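Local coordinates for GCN5-related N-acetyltransferase (PDB 4H89), which probably transfers an acyl group, most likely acetyl from acetyl-coenzyme A, to an acceptor that has not been identified, at residues F146-V152 against G165-R171; A90-V96 against L109-M113. All blocks are in the same frame, centred on the assembly; numbering follows the deposited sequence. Where two conformers were deposited one is given.

Contact 1: F146-V152 against G165-R171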
loop_
_atom_site.group_PDB
_atom_site.type_symbol
_atom_site.label_atom_id
_atom_site.label_comp_id
_atom_site.label_asym_id
_atom_site.label_seq_id
_atom_site.Cartn_x
_atom_site.Cartn_y
_atom_site.Cartn_z
ATOM N N PHE A 146 6.753 13.350 -12.139
ATOM C CA PHE A 146 5.957 12.139 -11.947
ATOM C C PHE A 146 4.999 11.941 -13.094
ATOM O O PHE A 146 4.516 12.899 -13.671
ATOM C CB PHE A 146 5.140 12.218 -10.650
ATOM C CG PHE A 146 5.944 12.086 -9.392
ATOM C CD1 PHE A 146 6.583 13.178 -8.862
ATOM C CD2 PHE A 146 5.957 10.902 -8.698
ATOM C CE1 PHE A 146 7.350 13.048 -7.730
ATOM C CE2 PHE A 146 6.732 10.768 -7.560
ATOM C CZ PHE A 146 7.384 11.847 -7.050
ATOM N N ARG A 147 4.720 10.690 -13.410
ATOM C CA ARG A 147 3.690 10.367 -14.378
ATOM C C ARG A 147 2.704 9.385 -13.816
ATOM O O ARG A 147 3.011 8.596 -12.903
ATOM C CB ARG A 147 4.266 9.794 -15.674
ATOM C CG ARG A 147 4.833 8.387 -15.578
ATOM C CD ARG A 147 5.137 7.749 -16.954
ATOM N NE ARG A 147 5.904 6.495 -16.839
ATOM C CZ ARG A 147 5.468 5.291 -17.200
ATOM N NH1 ARG A 147 6.253 4.213 -17.036
ATOM N NH2 ARG A 147 4.260 5.156 -17.735
ATOM N N VAL A 148 1.503 9.400 -14.392
ATOM C CA VAL A 148 0.492 8.439 -14.041
ATOM C C VAL A 148 0.816 7.097 -14.751
ATOM O O VAL A 148 0.910 7.035 -15.966
ATOM C CB VAL A 148 -0.884 8.922 -14.441
ATOM C CG1 VAL A 148 -1.953 7.855 -14.147
ATOM C CG2 VAL A 148 -1.221 10.201 -13.681
ATOM N N ILE A 149 1.036 6.042 -13.951
ATOM C CA ILE A 149 1.290 4.654 -14.406
ATOM C C ILE A 149 -0.027 3.997 -14.807
ATOM O O ILE A 149 -0.096 3.173 -15.691
ATOM C CB ILE A 149 1.963 3.836 -13.188
ATOM C CG1 ILE A 149 3.353 4.356 -12.899
ATOM C CG2 ILE A 149 1.914 2.334 -13.345
ATOM C CD1 ILE A 149 4.250 4.255 -14.103
ATOM N N GLY A 150 -1.070 4.343 -14.077
ATOM C CA GLY A 150 -2.405 3.821 -14.318
ATOM C C GLY A 150 -3.354 4.380 -13.253
ATOM O O GLY A 150 -2.912 5.034 -12.298
ATOM N N THR A 151 -4.647 4.167 -13.442
ATOM C CA THR A 151 -5.661 4.681 -12.535
ATOM C C THR A 151 -6.634 3.571 -12.191
ATOM O O THR A 151 -7.177 2.906 -13.082
ATOM C CB THR A 151 -6.415 5.847 -13.191
ATOM O OG1 THR A 151 -5.475 6.827 -13.651
ATOM C CG2 THR A 151 -7.399 6.468 -12.175
ATOM N N VAL A 152 -6.799 3.325 -10.902
ATOM C CA VAL A 152 -7.775 2.363 -10.436
ATOM C C VAL A 152 -9.132 3.079 -10.403
ATOM O O VAL A 152 -9.288 4.057 -9.668
ATOM C CB VAL A 152 -7.424 1.794 -9.051
ATOM C CG1 VAL A 152 -8.447 0.745 -8.657
ATOM C CG2 VAL A 152 -5.986 1.222 -8.998
ATOM N N GLY A 165 -11.345 7.909 -9.420
ATOM C CA GLY A 165 -10.142 7.078 -9.515
ATOM C C GLY A 165 -9.030 7.461 -8.568
ATOM O O GLY A 165 -8.921 8.580 -8.107
ATOM N N LEU A 166 -8.159 6.461 -8.336
ATOM C CA LEU A 166 -6.902 6.659 -7.652
ATOM C C LEU A 166 -5.742 6.379 -8.627
ATOM O O LEU A 166 -5.593 5.246 -9.075
ATOM C CB LEU A 166 -6.807 5.741 -6.427
ATOM C CG LEU A 166 -7.706 6.068 -5.227
ATOM C CD1 LEU A 166 -7.504 5.001 -4.160
ATOM C CD2 LEU A 166 -7.412 7.476 -4.675
ATOM N N HIS A 167 -4.951 7.402 -8.945
ATOM C CA HIS A 167 -3.803 7.235 -9.798
ATOM C C HIS A 167 -2.692 6.563 -8.998
ATOM O O HIS A 167 -2.497 6.883 -7.814
ATOM C CB HIS A 167 -3.237 8.571 -10.221
ATOM C CG HIS A 167 -4.104 9.438 -11.045
ATOM N ND1 HIS A 167 -4.809 9.062 -12.155
ATOM C CD2 HIS A 167 -4.282 10.767 -10.901
ATOM C CE1 HIS A 167 -5.398 10.144 -12.654
ATOM N NE2 HIS A 167 -5.092 11.181 -11.901
ATOM N N VAL A 168 -1.901 5.746 -9.688
ATOM C CA VAL A 168 -0.589 5.355 -9.206
ATOM C C VAL A 168 0.392 6.202 -10.001
ATOM O O VAL A 168 0.295 6.237 -11.216
ATOM C CB VAL A 168 -0.341 3.857 -9.487
ATOM C CG1 VAL A 168 1.074 3.467 -9.030
ATOM C CG2 VAL A 168 -1.424 3.042 -8.772
HETATM N N MSE A 169 1.287 6.912 -9.330
HETATM C CA MSE A 169 2.214 7.814 -9.979
HETATM C C MSE A 169 3.645 7.395 -9.669
HETATM O O MSE A 169 3.923 6.804 -8.630
HETATM C CB MSE A 169 2.023 9.246 -9.579
HETATM C CG MSE A 169 0.589 9.703 -9.862
HETATM SE SE MSE A 169 0.249 11.606 -9.715
HETATM C CE MSE A 169 1.107 12.332 -11.291
ATOM N N HIS A 170 4.554 7.698 -10.585
ATOM C CA HIS A 170 5.925 7.217 -10.495
ATOM C C HIS A 170 6.880 8.185 -11.139
ATOM O O HIS A 170 6.550 8.859 -12.115
ATOM C CB HIS A 170 5.996 5.882 -11.213
ATOM C CG HIS A 170 7.372 5.301 -11.340
ATOM N ND1 HIS A 170 8.143 5.515 -12.453
ATOM C CD2 HIS A 170 8.109 4.500 -10.521
ATOM C CE1 HIS A 170 9.280 4.869 -12.330
ATOM N NE2 HIS A 170 9.270 4.227 -11.183
ATOM N N ARG A 171 8.088 8.263 -10.583
ATOM C CA ARG A 171 9.183 9.090 -11.123
ATOM C C ARG A 171 10.460 8.262 -10.977
ATOM O O ARG A 171 10.724 7.785 -9.872
ATOM C CB ARG A 171 9.310 10.340 -10.236
ATOM C CG ARG A 171 10.260 11.391 -10.743
ATOM C CD ARG A 171 10.489 12.424 -9.674
ATOM N NE ARG A 171 11.046 13.670 -10.182
ATOM C CZ ARG A 171 12.305 13.843 -10.532
ATOM N NH1 ARG A 171 13.179 12.842 -10.544
ATOM N NH2 ARG A 171 12.690 15.038 -10.881
#
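The antiparallel pair of strands 147-155 and 164-172 forms one edge of the GNAT sheet within the chain, and Phe146, just before the outer strand, packs on Arg171 of the inner one. A beta bulge between Val148 and Gly150 shifts the register by one residue. There Ile149 N donates a hydrogen bond to Val168 O at 2.8 Å, while Val168 N bonds to Gly150 O. Arg171 CB sits over the centre of the Phe146 ring, 3.7 Å from its centroid. Arg171 CD touches Phe146 CE1 at 3.7 Å. The extended chain carries the guanidinium beyond the ring, and NE bonds to Leu144 O. Phe127 stacks on the Phe146 ring. With an alanine here, the aliphatic part of Arg171 and the Phe127 ring would probably lose their aromatic partner, and a gap would probably open beside Cys110. Within the bulge, Ile149 CG1 lies against His170 CB at 3.5 Å. The second subunit packs on both residues. On the sheet face of Val148 and Met169, the CE methyl of Met169, a selenomethionine, touches both Val148 CG2 and Phe146 CB. Val148 CG2 also rests over the His167 ring, 4.0 Å from its centroid. His167 CG is anti to its carbonyl carbon (chi1 -64°), which lays the ring alongside Thr151. Thr151 OG1 meets the ring edge in plane and hydrogen-bonds to His167 ND1 at 2.8 Å.

Contact 2: A90-V96 against L109-M113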
loop_
_atom_site.group_PDB
_atom_site.type_symbol
_atom_site.label_atom_id
_atom_site.label_comp_id
_atom_site.label_asym_id
_atom_site.label_seq_id
_atom_site.Cartn_x
_atom_site.Cartn_y
_atom_site.Cartn_z
ATOM N N ALA A 90 11.196 4.685 -3.235
ATOM C CA ALA A 90 10.716 5.507 -2.130
ATOM C C ALA A 90 9.264 5.879 -2.360
ATOM O O ALA A 90 8.740 5.775 -3.456
ATOM C CB ALA A 90 11.539 6.793 -2.109
ATOM N N SER A 91 8.627 6.328 -1.284
ATOM C CA SER A 91 7.334 7.016 -1.392
ATOM C C SER A 91 7.304 8.117 -0.379
ATOM O O SER A 91 8.245 8.310 0.397
ATOM C CB SER A 91 6.229 6.012 -1.153
ATOM O OG SER A 91 4.933 6.580 -1.414
ATOM N N ALA A 92 6.233 8.890 -0.418
ATOM C CA ALA A 92 6.095 10.006 0.462
ATOM C C ALA A 92 4.647 10.429 0.519
ATOM O O ALA A 92 3.841 10.113 -0.357
ATOM C CB ALA A 92 6.945 11.177 -0.032
ATOM N N SER A 93 4.340 11.165 1.577
ATOM C CA SER A 93 3.076 11.848 1.783
ATOM C C SER A 93 3.322 13.296 2.183
ATOM O O SER A 93 4.338 13.603 2.769
ATOM C CB SER A 93 2.290 11.152 2.916
ATOM O OG SER A 93 2.030 9.796 2.612
ATOM N N PHE A 94 2.350 14.152 1.838
ATOM C CA PHE A 94 2.459 15.592 2.035
ATOM C C PHE A 94 1.211 16.156 2.664
ATOM O O PHE A 94 0.097 15.753 2.303
ATOM C CB PHE A 94 2.689 16.305 0.679
ATOM C CG PHE A 94 3.894 15.791 -0.036
ATOM C CD1 PHE A 94 5.138 16.327 0.218
ATOM C CD2 PHE A 94 3.817 14.714 -0.903
ATOM C CE1 PHE A 94 6.279 15.792 -0.370
ATOM C CE2 PHE A 94 4.956 14.181 -1.488
ATOM C CZ PHE A 94 6.179 14.740 -1.261
HETATM N N MSE A 95 1.413 17.108 3.572
HETATM C CA MSE A 95 0.296 17.879 4.136
HETATM C C MSE A 95 0.698 19.302 4.178
HETATM O O MSE A 95 1.719 19.660 4.704
HETATM C CB MSE A 95 -0.012 17.431 5.547
HETATM C CG MSE A 95 -0.317 15.949 5.511
HETATM SE SE MSE A 95 -1.071 15.470 7.226
HETATM C CE MSE A 95 -2.484 14.309 6.544
ATOM N N VAL A 96 -0.138 20.137 3.607
ATOM C CA VAL A 96 0.053 21.590 3.621
ATOM C C VAL A 96 -1.137 22.247 4.325
ATOM O O VAL A 96 -2.283 21.959 4.018
ATOM C CB VAL A 96 0.182 22.133 2.192
ATOM C CG1 VAL A 96 0.301 23.645 2.189
ATOM C CG2 VAL A 96 1.387 21.510 1.475
ATOM N N LEU A 109 8.283 21.095 -0.462
ATOM C CA LEU A 109 8.365 19.819 0.259
ATOM C C LEU A 109 8.692 18.684 -0.701
ATOM O O LEU A 109 9.496 17.809 -0.353
ATOM C CB LEU A 109 7.055 19.554 1.003
ATOM C CG LEU A 109 6.732 20.380 2.224
ATOM C CD1 LEU A 109 5.262 20.181 2.583
ATOM C CD2 LEU A 109 7.636 19.971 3.363
ATOM N N CYS A 110 8.049 18.645 -1.853
ATOM C CA CYS A 110 8.288 17.535 -2.764
ATOM C C CYS A 110 9.658 17.618 -3.414
ATOM O O CYS A 110 10.299 16.588 -3.583
ATOM C CB CYS A 110 7.185 17.475 -3.814
ATOM S SG CYS A 110 7.225 15.958 -4.816
ATOM N N GLN A 111 10.102 18.800 -3.797
ATOM C CA GLN A 111 11.448 18.909 -4.340
ATOM C C GLN A 111 12.492 18.457 -3.322
ATOM O O GLN A 111 13.445 17.763 -3.646
ATOM C CB GLN A 111 11.749 20.322 -4.806
ATOM C CG GLN A 111 13.107 20.451 -5.488
ATOM C CD GLN A 111 13.183 19.613 -6.760
ATOM O OE1 GLN A 111 12.343 19.765 -7.616
ATOM N NE2 GLN A 111 14.091 18.649 -6.814
ATOM N N ASP A 112 12.322 18.880 -2.081
ATOM C CA ASP A 112 13.222 18.463 -1.015
ATOM C C ASP A 112 13.207 16.930 -0.870
ATOM O O ASP A 112 14.245 16.303 -0.678
ATOM C CB ASP A 112 12.858 19.140 0.313
ATOM C CG ASP A 112 13.733 18.657 1.437
ATOM O OD1 ASP A 112 14.860 19.187 1.611
ATOM O OD2 ASP A 112 13.270 17.723 2.108
HETATM N N MSE A 113 12.027 16.332 -0.962
HETATM C CA MSE A 113 11.894 14.878 -0.888
HETATM C C MSE A 113 12.610 14.187 -2.067
HETATM O O MSE A 113 13.311 13.177 -1.856
HETATM C CB MSE A 113 10.393 14.534 -0.827
HETATM C CG MSE A 113 10.076 13.047 -0.723
HETATM SE SE MSE A 113 9.999 12.143 -2.399
HETATM C CE MSE A 113 10.541 10.512 -1.755
#
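The sulfur of Cys110 meets the Phe94 ring obliquely, 4.8 Å from its centroid and 44° off the normal. The thiol swings toward the ring end, and Cys110 SG lies 3.9 Å from Phe94 CZ. The end of the ring also presses on the helix backbone. Phe94 CE1 lies 3.6 Å from Cys110 CA. Leu109 CB meets the ring at Phe94 CD1, and the two side chains pass alongside one another, running opposite ways. Met113 CB comes to the ring edge near CZ, close to the ring plane. No hydrogen bond joins the two segments, so apolar packing holds them. They are the first strand and the helix of a beta-alpha-beta unit, completed by strand 124-131. The axes of the two segments run nearly antiparallel, at 158°, and are 9.8 Å apart at closest approach. Ala90 and Ala92 are small enough for the side chain of Met113, a selenomethionine, to lie against the strand. That chain bends at chi2 (-86°) and runs along the strand. Met113 CG touches Ala92 CB at 3.7 Å, and its CE methyl ends 3.9 Å from Ala90 CB. At the other end, Leu109 CD1 meets Val96 CG2 at 4.2 Å. The Trp141 ring also meets the Phe94 ring. Ser91 points away from the helix, and its OG bonds to Gln126 O. Met95 also points away and packs on Phe25, Phe26 and Ile29 of helix 19-32.

Both segments of contact 2 precede those of contact 1, and the contact centres lie 16 Å apart. Both belong to the same mixed sheet. Strand 124-131 runs between strands 89-96 and 164-172 and bonds to each. Contact 2 is near the middle of the chain, its centre 4 Å from the chain centre. Contact 1 lies farther out, at 15 Å, where the second subunit packs. The two touch directly, with Phe146 CE1 4.1 Å from Cys110 SG. Cys110 therefore packs on an aromatic ring from each contact. Trp141 of helix 135-143 also reaches both, meeting Phe94 and Met169. GNAT enzymes usually bind acyl-coenzyme A by the start of the helix equivalent to 105-119, so contact 2 is probably nearer that site.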